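Local coordinates for 450aa long hypothetical fmu protein (PDB 2YXL) that probably methylates cytosine at carbon 5 in RNA, as an S-adenosyl-L-methionine-dependent enzyme of the RsmB/NOP family, at residues A[65-70]-A[89-94]; A[72-77]-A[135-140]; A[419-424]-A[434-439]; A[427-432]-A[441-446]. One frame throughout, in Å; residues are numbered along the deposited sequence.

Contact 1: A[65-70]-A[89-94]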
loop_
_atom_site.group_PDB
_atom_site.type_symbol
_atom_site.label_atom_id
_atom_site.label_comp_id
_atom_site.label_asym_id
_atom_site.label_seq_id
_atom_site.Cartn_x
_atom_site.Cartn_y
_atom_site.Cartn_z
ATOM N N GLY A 65 -12.906 7.362 8.358
ATOM C CA GLY A 65 -13.250 7.460 9.774
ATOM C C GLY A 65 -14.101 8.666 10.110
ATOM O O GLY A 65 -14.935 8.616 11.014
ATOM N N LEU A 66 -13.887 9.754 9.378
ATOM C CA LEU A 66 -14.647 10.979 9.581
ATOM C C LEU A 66 -16.035 10.854 8.954
ATOM O O LEU A 66 -17.037 11.263 9.552
ATOM C CB LEU A 66 -13.878 12.180 9.026
ATOM C CG LEU A 66 -12.556 12.510 9.736
ATOM C CD1 LEU A 66 -11.654 13.389 8.869
ATOM C CD2 LEU A 66 -12.797 13.157 11.098
ATOM N N ILE A 67 -16.082 10.273 7.757
ATOM C CA ILE A 67 -17.339 9.949 7.084
ATOM C C ILE A 67 -18.226 9.060 7.974
ATOM O O ILE A 67 -19.424 9.322 8.129
ATOM C CB ILE A 67 -17.077 9.302 5.691
ATOM C CG1 ILE A 67 -16.575 10.366 4.700
ATOM C CG2 ILE A 67 -18.326 8.608 5.155
ATOM C CD1 ILE A 67 -15.960 9.820 3.414
ATOM N N ASP A 68 -17.620 8.034 8.573
ATOM C CA ASP A 68 -18.325 7.115 9.470
ATOM C C ASP A 68 -18.936 7.825 10.680
ATOM O O ASP A 68 -20.075 7.534 11.050
ATOM C CB ASP A 68 -17.405 5.970 9.924
ATOM C CG ASP A 68 -17.091 4.973 8.801
ATOM O OD1 ASP A 68 -17.677 5.079 7.696
ATOM O OD2 ASP A 68 -16.251 4.073 9.029
ATOM N N LYS A 69 -18.191 8.757 11.279
ATOM C CA LYS A 69 -18.713 9.574 12.385
ATOM C C LYS A 69 -19.946 10.382 11.984
ATOM O O LYS A 69 -20.858 10.562 12.795
ATOM C CB LYS A 69 -17.649 10.518 12.943
ATOM C CG LYS A 69 -16.608 9.848 13.823
ATOM C CD LYS A 69 -15.786 10.882 14.591
ATOM C CE LYS A 69 -14.424 10.329 14.999
ATOM N NZ LYS A 69 -14.529 9.124 15.875
ATOM N N VAL A 70 -19.966 10.865 10.742
ATOM C CA VAL A 70 -21.126 11.572 10.202
ATOM C C VAL A 70 -22.307 10.616 10.030
ATOM O O VAL A 70 -23.437 10.939 10.409
ATOM C CB VAL A 70 -20.806 12.287 8.858
ATOM C CG1 VAL A 70 -22.084 12.794 8.186
ATOM C CG2 VAL A 70 -19.822 13.436 9.076
ATOM N N ALA A 89 -22.615 2.397 0.232
ATOM C CA ALA A 89 -23.481 3.402 -0.386
ATOM C C ALA A 89 -23.558 4.668 0.465
ATOM O O ALA A 89 -23.482 5.782 -0.065
ATOM C CB ALA A 89 -24.867 2.842 -0.646
ATOM N N LEU A 90 -23.697 4.493 1.778
ATOM C CA LEU A 90 -23.762 5.619 2.702
ATOM C C LEU A 90 -22.466 6.436 2.677
ATOM O O LEU A 90 -22.508 7.668 2.681
ATOM C CB LEU A 90 -24.097 5.144 4.121
ATOM C CG LEU A 90 -25.522 4.647 4.405
ATOM C CD1 LEU A 90 -25.627 4.103 5.811
ATOM C CD2 LEU A 90 -26.563 5.751 4.187
ATOM N N ARG A 91 -21.325 5.750 2.619
ATOM C CA ARG A 91 -20.023 6.413 2.530
ATOM C C ARG A 91 -19.893 7.244 1.250
ATOM O O ARG A 91 -19.434 8.389 1.279
ATOM C CB ARG A 91 -18.887 5.391 2.623
ATOM C CG ARG A 91 -18.635 4.874 4.030
ATOM C CD ARG A 91 -17.701 3.673 4.045
ATOM N NE ARG A 91 -17.269 3.364 5.409
ATOM C CZ ARG A 91 -16.527 2.315 5.759
ATOM N NH1 ARG A 91 -16.117 1.432 4.853
ATOM N NH2 ARG A 91 -16.197 2.145 7.031
ATOM N N VAL A 92 -20.313 6.657 0.135
ATOM C CA VAL A 92 -20.304 7.319 -1.158
ATOM C C VAL A 92 -21.188 8.573 -1.141
ATOM O O VAL A 92 -20.764 9.648 -1.591
ATOM C CB VAL A 92 -20.739 6.335 -2.278
ATOM C CG1 VAL A 92 -21.084 7.071 -3.570
ATOM C CG2 VAL A 92 -19.649 5.294 -2.522
ATOM N N ALA A 93 -22.400 8.432 -0.602
ATOM C CA ALA A 93 -23.370 9.529 -0.567
ATOM C C ALA A 93 -22.933 10.680 0.340
ATOM O O ALA A 93 -23.062 11.846 -0.032
ATOM C CB ALA A 93 -24.752 9.019 -0.163
ATOM N N VAL A 94 -22.417 10.348 1.522
ATOM C CA VAL A 94 -21.945 11.353 2.479
ATOM C C VAL A 94 -20.754 12.131 1.915
ATOM O O VAL A 94 -20.692 13.355 2.037
ATOM C CB VAL A 94 -21.608 10.724 3.863
ATOM C CG1 VAL A 94 -20.820 11.698 4.744
ATOM C CG2 VAL A 94 -22.888 10.276 4.571
#

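Contact 2: A[72-77]-A[135-140]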
loop_
_atom_site.group_PDB
_atom_site.type_symbol
_atom_site.label_atom_id
_atom_site.label_comp_id
_atom_site.label_asym_id
_atom_site.label_seq_id
_atom_site.Cartn_x
_atom_site.Cartn_y
_atom_site.Cartn_z
ATOM N N LYS A 72 -22.889 7.924 11.682
ATOM C CA LYS A 72 -23.388 7.627 13.028
ATOM C C LYS A 72 -24.324 8.716 13.568
ATOM O O LYS A 72 -25.322 8.407 14.216
ATOM C CB LYS A 72 -22.231 7.375 14.004
ATOM C CG LYS A 72 -22.686 6.983 15.409
ATOM C CD LYS A 72 -21.517 6.772 16.352
ATOM C CE LYS A 72 -22.016 6.491 17.766
ATOM N NZ LYS A 72 -20.908 6.045 18.658
ATOM N N GLU A 73 -24.001 9.978 13.295
ATOM C CA GLU A 73 -24.835 11.102 13.719
ATOM C C GLU A 73 -26.202 11.062 13.043
ATOM O O GLU A 73 -27.226 11.304 13.684
ATOM C CB GLU A 73 -24.151 12.440 13.412
ATOM C CG GLU A 73 -22.928 12.742 14.264
ATOM C CD GLU A 73 -22.308 14.103 13.958
ATOM O OE1 GLU A 73 -23.062 15.071 13.696
ATOM O OE2 GLU A 73 -21.061 14.208 13.992
ATOM N N ILE A 74 -26.206 10.750 11.750
ATOM C CA ILE A 74 -27.434 10.733 10.955
ATOM C C ILE A 74 -28.262 9.486 11.248
ATOM O O ILE A 74 -29.455 9.579 11.537
ATOM C CB ILE A 74 -27.124 10.836 9.436
ATOM C CG1 ILE A 74 -26.495 12.198 9.112
ATOM C CG2 ILE A 74 -28.383 10.597 8.597
ATOM C CD1 ILE A 74 -25.787 12.256 7.769
ATOM N N VAL A 75 -27.611 8.328 11.183
ATOM C CA VAL A 75 -28.274 7.029 11.287
ATOM C C VAL A 75 -28.581 6.623 12.733
ATOM O O VAL A 75 -29.626 6.041 13.002
ATOM C CB VAL A 75 -27.436 5.936 10.570
ATOM C CG1 VAL A 75 -27.830 4.536 11.013
ATOM C CG2 VAL A 75 -27.563 6.086 9.060
ATOM N N GLY A 76 -27.670 6.929 13.655
ATOM C CA GLY A 76 -27.855 6.584 15.065
ATOM C C GLY A 76 -26.884 5.542 15.595
ATOM O O GLY A 76 -26.691 5.432 16.807
ATOM N N VAL A 77 -26.279 4.773 14.691
ATOM C CA VAL A 77 -25.308 3.735 15.057
ATOM C C VAL A 77 -24.086 3.777 14.145
ATOM O O VAL A 77 -24.134 4.355 13.057
ATOM C CB VAL A 77 -25.923 2.307 14.985
ATOM C CG1 VAL A 77 -27.018 2.121 16.038
ATOM C CG2 VAL A 77 -26.455 2.011 13.581
ATOM N N ASP A 135 -32.247 12.300 2.043
ATOM C CA ASP A 135 -32.539 13.694 2.383
ATOM C C ASP A 135 -31.813 14.175 3.641
ATOM O O ASP A 135 -31.302 15.297 3.669
ATOM C CB ASP A 135 -34.050 13.929 2.504
ATOM C CG ASP A 135 -34.719 14.186 1.157
ATOM O OD1 ASP A 135 -35.967 14.210 1.112
ATOM O OD2 ASP A 135 -34.007 14.365 0.143
ATOM N N LYS A 136 -31.764 13.325 4.666
ATOM C CA LYS A 136 -31.034 13.624 5.904
ATOM C C LYS A 136 -29.556 13.904 5.625
ATOM O O LYS A 136 -28.972 14.826 6.200
ATOM C CB LYS A 136 -31.170 12.473 6.908
ATOM C CG LYS A 136 -32.519 12.390 7.627
ATOM C CD LYS A 136 -32.501 13.114 8.979
ATOM C CE LYS A 136 -33.103 14.521 8.906
ATOM N NZ LYS A 136 -34.595 14.497 8.821
ATOM N N ILE A 137 -28.973 13.105 4.733
ATOM C CA ILE A 137 -27.576 13.245 4.324
ATOM C C ILE A 137 -27.335 14.573 3.595
ATOM O O ILE A 137 -26.364 15.275 3.881
ATOM C CB ILE A 137 -27.121 12.035 3.461
ATOM C CG1 ILE A 137 -27.039 10.773 4.331
ATOM C CG2 ILE A 137 -25.781 12.309 2.777
ATOM C CD1 ILE A 137 -26.982 9.469 3.554
ATOM N N PHE A 138 -28.227 14.922 2.673
ATOM C CA PHE A 138 -28.089 16.163 1.911
ATOM C C PHE A 138 -28.404 17.427 2.717
ATOM O O PHE A 138 -28.046 18.530 2.309
ATOM C CB PHE A 138 -28.894 16.103 0.609
ATOM C CG PHE A 138 -28.213 15.316 -0.474
ATOM C CD1 PHE A 138 -28.560 13.992 -0.713
ATOM C CD2 PHE A 138 -27.206 15.894 -1.244
ATOM C CE1 PHE A 138 -27.924 13.254 -1.706
ATOM C CE2 PHE A 138 -26.564 15.163 -2.242
ATOM C CZ PHE A 138 -26.925 13.835 -2.469
ATOM N N GLU A 139 -29.058 17.252 3.863
ATOM C CA GLU A 139 -29.398 18.362 4.750
ATOM C C GLU A 139 -28.497 18.439 5.986
ATOM O O GLU A 139 -28.669 19.329 6.823
ATOM C CB GLU A 139 -30.859 18.261 5.191
ATOM C CG GLU A 139 -31.877 18.576 4.104
ATOM C CD GLU A 139 -33.274 18.101 4.460
ATOM O OE1 GLU A 139 -33.397 17.144 5.257
ATOM O OE2 GLU A 139 -34.252 18.678 3.940
ATOM N N TYR A 140 -27.545 17.514 6.096
ATOM C CA TYR A 140 -26.672 17.438 7.267
ATOM C C TYR A 140 -25.744 18.644 7.391
ATOM O O TYR A 140 -25.016 18.977 6.452
ATOM C CB TYR A 140 -25.852 16.139 7.260
ATOM C CG TYR A 140 -24.753 16.106 8.300
ATOM C CD1 TYR A 140 -25.038 15.835 9.637
ATOM C CD2 TYR A 140 -23.429 16.354 7.946
ATOM C CE1 TYR A 140 -24.031 15.810 10.596
ATOM C CE2 TYR A 140 -22.413 16.332 8.897
ATOM C CZ TYR A 140 -22.722 16.060 10.218
ATOM O OH TYR A 140 -21.717 16.038 11.158
#

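Contact 3: A[419-424]-A[434-439]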
loop_
_atom_site.group_PDB
_atom_site.type_symbol
_atom_site.label_atom_id
_atom_site.label_comp_id
_atom_site.label_asym_id
_atom_site.label_seq_id
_atom_site.Cartn_x
_atom_site.Cartn_y
_atom_site.Cartn_z
ATOM N N PRO A 419 19.927 6.349 -0.420
ATOM C CA PRO A 419 19.770 7.728 -0.874
ATOM C C PRO A 419 18.927 8.607 0.056
ATOM O O PRO A 419 18.684 9.775 -0.251
ATOM C CB PRO A 419 19.049 7.544 -2.211
ATOM C CG PRO A 419 18.253 6.229 -2.047
ATOM C CD PRO A 419 18.748 5.546 -0.787
ATOM N N TYR A 420 18.489 8.053 1.182
ATOM C CA TYR A 420 17.557 8.759 2.058
ATOM C C TYR A 420 18.221 9.341 3.307
ATOM O O TYR A 420 19.389 9.725 3.273
ATOM C CB TYR A 420 16.359 7.866 2.409
ATOM C CG TYR A 420 15.614 7.329 1.203
ATOM C CD1 TYR A 420 15.634 5.967 0.899
ATOM C CD2 TYR A 420 14.893 8.182 0.359
ATOM C CE1 TYR A 420 14.952 5.463 -0.209
ATOM C CE2 TYR A 420 14.209 7.690 -0.751
ATOM C CZ TYR A 420 14.242 6.329 -1.028
ATOM O OH TYR A 420 13.570 5.830 -2.121
ATOM N N ASP A 421 17.467 9.408 4.400
ATOM C CA ASP A 421 17.904 10.096 5.611
ATOM C C ASP A 421 18.264 9.140 6.752
ATOM O O ASP A 421 17.918 7.960 6.699
ATOM C CB ASP A 421 16.825 11.092 6.050
ATOM C CG ASP A 421 16.716 12.285 5.114
ATOM O OD1 ASP A 421 17.491 12.364 4.131
ATOM O OD2 ASP A 421 15.854 13.150 5.363
ATOM N N PRO A 422 18.981 9.642 7.780
ATOM C CA PRO A 422 19.299 8.799 8.930
ATOM C C PRO A 422 18.056 8.453 9.739
ATOM O O PRO A 422 17.157 9.287 9.878
ATOM C CB PRO A 422 20.231 9.682 9.773
ATOM C CG PRO A 422 20.684 10.771 8.863
ATOM C CD PRO A 422 19.551 10.994 7.926
ATOM N N GLY A 423 18.010 7.227 10.253
ATOM C CA GLY A 423 16.977 6.820 11.205
ATOM C C GLY A 423 17.321 7.304 12.604
ATOM O O GLY A 423 18.252 8.090 12.787
ATOM N N PHE A 424 16.582 6.826 13.599
ATOM C CA PHE A 424 16.795 7.268 14.981
ATOM C C PHE A 424 17.907 6.488 15.688
ATOM O O PHE A 424 18.361 6.874 16.767
ATOM C CB PHE A 424 15.479 7.265 15.764
ATOM C CG PHE A 424 14.465 8.239 15.229
ATOM C CD1 PHE A 424 13.504 7.830 14.307
ATOM C CD2 PHE A 424 14.490 9.575 15.625
ATOM C CE1 PHE A 424 12.569 8.734 13.797
ATOM C CE2 PHE A 424 13.560 10.488 15.123
ATOM C CZ PHE A 424 12.597 10.065 14.207
ATOM N N HIS A 434 7.011 13.177 2.925
ATOM C CA HIS A 434 7.137 14.635 2.837
ATOM C C HIS A 434 8.552 15.107 2.497
ATOM O O HIS A 434 8.739 16.250 2.078
ATOM C CB HIS A 434 6.630 15.303 4.125
ATOM C CG HIS A 434 7.427 14.961 5.347
ATOM N ND1 HIS A 434 7.483 13.686 5.870
ATOM C CD2 HIS A 434 8.190 15.733 6.156
ATOM C CE1 HIS A 434 8.254 13.686 6.942
ATOM N NE2 HIS A 434 8.694 14.916 7.138
ATOM N N ARG A 435 9.539 14.229 2.673
ATOM C CA ARG A 435 10.925 14.547 2.314
ATOM C C ARG A 435 11.333 13.975 0.958
ATOM O O ARG A 435 12.122 14.586 0.243
ATOM C CB ARG A 435 11.905 14.041 3.379
ATOM C CG ARG A 435 11.748 14.662 4.757
ATOM C CD ARG A 435 12.867 14.196 5.672
ATOM N NE ARG A 435 12.497 14.243 7.085
ATOM C CZ ARG A 435 13.208 13.698 8.073
ATOM N NH1 ARG A 435 14.337 13.049 7.815
ATOM N NH2 ARG A 435 12.782 13.798 9.327
ATOM N N HIS A 436 10.799 12.807 0.606
ATOM C CA HIS A 436 11.339 12.044 -0.525
ATOM C C HIS A 436 10.342 11.661 -1.616
ATOM O O HIS A 436 10.739 11.114 -2.642
ATOM C CB HIS A 436 12.056 10.786 -0.023
ATOM C CG HIS A 436 13.100 11.056 1.016
ATOM N ND1 HIS A 436 12.974 10.636 2.323
ATOM C CD2 HIS A 436 14.286 11.702 0.940
ATOM C CE1 HIS A 436 14.042 11.008 3.007
ATOM N NE2 HIS A 436 14.853 11.657 2.191
ATOM N N SER A 437 9.060 11.943 -1.397
ATOM C CA SER A 437 7.997 11.587 -2.353
ATOM C C SER A 437 7.946 10.088 -2.675
ATOM O O SER A 437 7.698 9.683 -3.814
ATOM C CB SER A 437 8.102 12.419 -3.635
ATOM O OG SER A 437 7.856 13.784 -3.359
ATOM N N THR A 438 8.204 9.280 -1.655
ATOM C CA THR A 438 7.990 7.838 -1.709
ATOM C C THR A 438 7.314 7.461 -0.391
ATOM O O THR A 438 7.111 8.327 0.458
ATOM C CB THR A 438 9.320 7.066 -1.954
ATOM O OG1 THR A 438 9.042 5.692 -2.248
ATOM C CG2 THR A 438 10.269 7.167 -0.754
ATOM N N ILE A 439 6.944 6.194 -0.225
ATOM C CA ILE A 439 6.345 5.718 1.031
ATOM C C ILE A 439 7.315 5.807 2.215
ATOM O O ILE A 439 8.532 5.787 2.029
ATOM C CB ILE A 439 5.834 4.261 0.910
ATOM C CG1 ILE A 439 6.945 3.337 0.380
ATOM C CG2 ILE A 439 4.574 4.210 0.038
ATOM C CD1 ILE A 439 6.660 1.851 0.525
#

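Contact 4: A[427-432]-A[441-446]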
loop_
_atom_site.group_PDB
_atom_site.type_symbol
_atom_site.label_atom_id
_atom_site.label_comp_id
_atom_site.label_asym_id
_atom_site.label_seq_id
_atom_site.Cartn_x
_atom_site.Cartn_y
_atom_site.Cartn_z
ATOM N N GLY A 427 23.223 4.608 11.554
ATOM C CA GLY A 427 23.559 3.495 10.669
ATOM C C GLY A 427 22.331 2.968 9.947
ATOM O O GLY A 427 22.447 2.261 8.941
ATOM N N THR A 428 21.154 3.309 10.475
ATOM C CA THR A 428 19.883 2.940 9.858
ATOM C C THR A 428 19.363 4.085 8.996
ATOM O O THR A 428 19.729 5.245 9.196
ATOM C CB THR A 428 18.804 2.545 10.906
ATOM O OG1 THR A 428 18.458 3.678 11.715
ATOM C CG2 THR A 428 19.292 1.401 11.791
ATOM N N MET A 429 18.497 3.748 8.046
ATOM C CA MET A 429 18.012 4.714 7.074
ATOM C C MET A 429 16.491 4.746 7.038
ATOM O O MET A 429 15.839 3.709 7.158
ATOM C CB MET A 429 18.577 4.380 5.691
ATOM C CG MET A 429 18.310 5.421 4.617
ATOM S SD MET A 429 19.329 5.164 3.154
ATOM C CE MET A 429 18.700 3.603 2.534
ATOM N N ARG A 430 15.938 5.946 6.883
ATOM C CA ARG A 430 14.496 6.128 6.756
ATOM C C ARG A 430 14.128 6.965 5.531
ATOM O O ARG A 430 14.805 7.947 5.210
ATOM C CB ARG A 430 13.914 6.775 8.013
ATOM C CG ARG A 430 13.680 5.819 9.167
ATOM C CD ARG A 430 13.055 6.550 10.340
ATOM N NE ARG A 430 12.572 5.637 11.372
ATOM C CZ ARG A 430 11.289 5.395 11.636
ATOM N NH1 ARG A 430 10.330 6.001 10.944
ATOM N NH2 ARG A 430 10.961 4.548 12.604
ATOM N N ALA A 431 13.061 6.554 4.852
ATOM C CA ALA A 431 12.436 7.350 3.804
ATOM C C ALA A 431 11.147 7.942 4.355
ATOM O O ALA A 431 10.462 7.317 5.173
ATOM C CB ALA A 431 12.149 6.499 2.578
ATOM N N TRP A 432 10.835 9.156 3.912
ATOM C CA TRP A 432 9.636 9.864 4.345
ATOM C C TRP A 432 8.890 10.449 3.150
ATOM O O TRP A 432 9.520 10.988 2.234
ATOM C CB TRP A 432 10.004 10.985 5.317
ATOM C CG TRP A 432 10.551 10.509 6.625
ATOM C CD1 TRP A 432 11.867 10.435 6.985
ATOM C CD2 TRP A 432 9.799 10.051 7.757
ATOM N NE1 TRP A 432 11.982 9.959 8.269
ATOM C CE2 TRP A 432 10.729 9.715 8.768
ATOM C CE3 TRP A 432 8.430 9.890 8.016
ATOM C CZ2 TRP A 432 10.335 9.226 10.018
ATOM C CZ3 TRP A 432 8.038 9.408 9.260
ATOM C CH2 TRP A 432 8.989 9.080 10.246
ATOM N N PHE A 441 9.510 4.414 4.978
ATOM C CA PHE A 441 10.262 3.165 4.901
ATOM C C PHE A 441 11.418 3.143 5.895
ATOM O O PHE A 441 11.892 4.195 6.334
ATOM C CB PHE A 441 10.795 2.980 3.481
ATOM C CG PHE A 441 10.756 1.562 2.988
ATOM C CD1 PHE A 441 11.904 0.778 2.994
ATOM C CD2 PHE A 441 9.575 1.016 2.497
ATOM C CE1 PHE A 441 11.879 -0.530 2.523
ATOM C CE2 PHE A 441 9.536 -0.294 2.024
ATOM C CZ PHE A 441 10.693 -1.069 2.040
ATOM N N PHE A 442 11.864 1.938 6.244
ATOM C CA PHE A 442 12.964 1.761 7.184
ATOM C C PHE A 442 13.935 0.703 6.685
ATOM O O PHE A 442 13.521 -0.319 6.140
ATOM C CB PHE A 442 12.427 1.385 8.564
ATOM C CG PHE A 442 13.500 1.192 9.602
ATOM C CD1 PHE A 442 14.137 2.291 10.178
ATOM C CD2 PHE A 442 13.867 -0.087 10.010
ATOM C CE1 PHE A 442 15.119 2.119 11.135
ATOM C CE2 PHE A 442 14.851 -0.270 10.971
ATOM C CZ PHE A 442 15.480 0.836 11.533
ATOM N N TYR A 443 15.226 0.969 6.878
ATOM C CA TYR A 443 16.301 0.085 6.433
ATOM C C TYR A 443 17.280 -0.181 7.572
ATOM O O TYR A 443 17.715 0.751 8.260
ATOM C CB TYR A 443 17.079 0.714 5.266
ATOM C CG TYR A 443 16.240 1.216 4.113
ATOM C CD1 TYR A 443 15.576 2.438 4.193
ATOM C CD2 TYR A 443 16.139 0.482 2.930
ATOM C CE1 TYR A 443 14.814 2.908 3.141
ATOM C CE2 TYR A 443 15.379 0.945 1.864
ATOM C CZ TYR A 443 14.721 2.161 1.979
ATOM O OH TYR A 443 13.959 2.638 0.943
ATOM N N ALA A 444 17.637 -1.450 7.760
ATOM C CA ALA A 444 18.687 -1.826 8.702
ATOM C C ALA A 444 19.541 -2.934 8.108
ATOM O O ALA A 444 19.073 -4.063 7.942
ATOM C CB ALA A 444 18.093 -2.259 10.021
ATOM N N LEU A 445 20.785 -2.600 7.774
ATOM C CA LEU A 445 21.711 -3.565 7.199
ATOM C C LEU A 445 22.633 -4.128 8.278
ATOM O O LEU A 445 23.250 -3.385 9.045
ATOM C CB LEU A 445 22.510 -2.952 6.041
ATOM C CG LEU A 445 23.335 -3.897 5.153
ATOM C CD1 LEU A 445 22.451 -4.891 4.396
ATOM C CD2 LEU A 445 24.205 -3.108 4.181
ATOM N N LEU A 446 22.713 -5.453 8.317
ATOM C CA LEU A 446 23.402 -6.170 9.379
ATOM C C LEU A 446 24.323 -7.215 8.773
ATOM O O LEU A 446 23.985 -7.831 7.765
ATOM C CB LEU A 446 22.375 -6.852 10.293
ATOM C CG LEU A 446 21.223 -5.975 10.806
ATOM C CD1 LEU A 446 19.917 -6.757 10.926
ATOM C CD2 LEU A 446 21.595 -5.303 12.121
HETATM O O HOH W 1 10.522 6.262 7.969
#

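Contact 1: A[65-70]-A[89-94]
Asp68 and Arg91, together with a small aliphatic patch formed by Ile67, Val70 and Val94, join two helices of the all-helical N-terminal region, 47-75 and 84-99. The short segments cross almost perpendicularly, at 97°, with their axes 9.7 Å apart. In the apolar part, Ile67 lays its CG2 branch against the backbone of the other helix, 3.8 Å from Arg91 CA. The same methyl also reaches Val94 CG1 at 4.0 Å. One turn further on, Val70 CG1 meets Val94 CG1 at 3.8 Å, so this one branch of Val94 packs against both residues. The ionic part lies beside this patch. Arg91 CG is anti to the carbonyl carbon and the chain runs out extended past Ile67, which brings NE and NH2 level with the carboxylate of Asp68. A second acid, Glu26, forms a salt bridge with NH1, so the guanidinium of this buried arginine has two carboxylate partners, and its rotation is probably well fixed. Toward Asp68 the grip is side-on and nearly coplanar, the two planes being 13° apart: Arg91 NE donates to Asp68 OD1 at 2.9 Å and Arg91 NH2 to Asp68 OD2 at 2.8 Å, each oxygen using its syn lone pair.

Contact 2: A[72-77]-A[135-140]
Tyr140 reaches back from the end of helix 124-138 across Ile74 to Glu73, so its side chain spans the contact from an apolar root to a polar tip. Its CB sits 3.9 Å from Ile74 CD1, the end of the longer isoleucine branch. With CG anti to the backbone N (chi1 170°), the ring is carried toward helix 47-75 and crosses Ile74 obliquely. Ring atom CG stays near the same methyl, and Tyr140 CD1 is 4.0 Å from Ile74 CG1. One atom further along the ring edge the surroundings turn polar, for CE1 lies beside the carboxylate of Glu73. At the tip, Tyr140 OH donates a hydrogen bond to Glu73 OE1 at 3.0 Å. The acceptor lies close to the ring plane, but the hydroxyl meets it from above the carboxylate plane, 50° out of it, and the carboxylate and ring planes are themselves turned 66° apart. The contact thus pairs the C-terminal ends of two helices in the helical N-terminal region. Helix 47-75 stops just here: Gly76 leaves helical geometry with positive phi, while its N still bonds to Lys72 O at 2.8 Å. Ile74 fills the space between the two ends. Its short branch, CG2, touches Lys136 CB at 3.8 Å, where the lysine chain then bends away at the surface. Its long branch wedges between Tyr140 and Ile137, whose side chain also packs on Leu90 and Ala97 of helix 84-99, and Ile74 CD1 lies 3.9 Å from Ile137 CG1.

Contact 3: A[419-424]-A[434-439]
Tyr420 and His436 have the nearest CA atoms, 7.5 Å apart, across the two segments, the short strand 421-422 with its preceding loop and the end of helix 433-436, which Ser437 leaves with positive phi. The Tyr420 ring turns an edge toward the imidazole in a T-shaped pair, centroids 4.9 Å apart and planes at 67°, with Tyr420 CD2 3.5 Å from His436 CG. Tyr420 CB adds a CH-pi contact over the same ring, whose opposite face is backed by Arg435 CB. Asp421 divides its carboxylate between two bases: OD2 receives Arg435 NH1 on its anti lone pair at 2.9 Å, while OD1 takes a weak bond from His436 NE2 at 3.3 Å. An asparagine in place of Asp421 would probably leave Arg435 without its counter-charge on this side, since the salt bridge could not form. His436 ND1 is hydrogen-bonded to Trp432 N, and Arg435 NH2 has a second acid in Glu172. Tyr420 OH lies 3.8 Å from Thr438 CG2 and is hydrogen-bonded to Glu246. Within the methyltransferase domain the contact lies against helix 246-255, on which Tyr420 and Thr438 pack, and strand 429-431, whose Arg430 pairs with Asp421 through the backbone.

Contact 4: A[427-432]-A[441-446]
Met429 to Ala431 pair with Phe441 to Tyr443 as neighbouring antiparallel strands in the mixed sheet of the methyltransferase domain, the axes of these short segments 4.7 Å apart at closest approach. Met429–Tyr443 and Ala431–Phe441 are hydrogen-bonded pairs, with Tyr443 N to Met429 O at 2.8 Å and Ala431 N to Phe441 O at 3.0 Å; Arg430–Phe442 is the non-hydrogen-bonded pair between them. On the face of Met429 and Tyr443, the bend at the methionine's chi3 (66°) turns its methyl over the phenol: Met429 CE stands 3.8 Å from the Tyr443 ring centroid, 14° off the normal. Phe441 CD1 covers the opposite side of that ring, and Tyr443 OH reaches Ala247 O. On the other face, the edge of Phe442 receives Arg430 CG, 3.7 Å from Phe442 CD1, and Phe442 CE1 is 3.7 Å from Thr428 CB. Beyond CG, Arg430 NE forms a salt bridge with Glu398 and NH1 is hydrogen-bonded to Ile392 O. A serine at Phe442 would probably open a gap between Thr428, the Arg430 stem and Ile401 of helix 398-407, leaving the methylenes of the arginine without the ring edge they pack on. Phe441 also packs close to Lys273 and to Cys390, the predicted nucleophile. Strand 441-447, running antiparallel to its neighbour 383-389, corresponds to the reversed last strand characteristic of the class I, Rossmann-like methyltransferase fold.

In the fold
From the N terminus, helix 47-75 enters contact 1 first and then, at its C-terminal end, contact 2. Contact 1 closes the short connection to helix 84-99; contact 2 closes a longer, mostly helical excursion to the end of helix 124-138. Their segments alternate along the chain, and they touch, Val70 packing on Tyr140 and Leu90 on Ile137, so the three helices pack together. Far along the chain, and not touching this pair, contacts 3 and 4 cross in the same way within the methyltransferase domain: strand 421-422 pairs with 429-431, which pairs with 441-447, while helix 433-436, between strands 429-431 and 441-447, folds back on strand 421-422. Contacts 2 and 4 have centres about 45 Å apart.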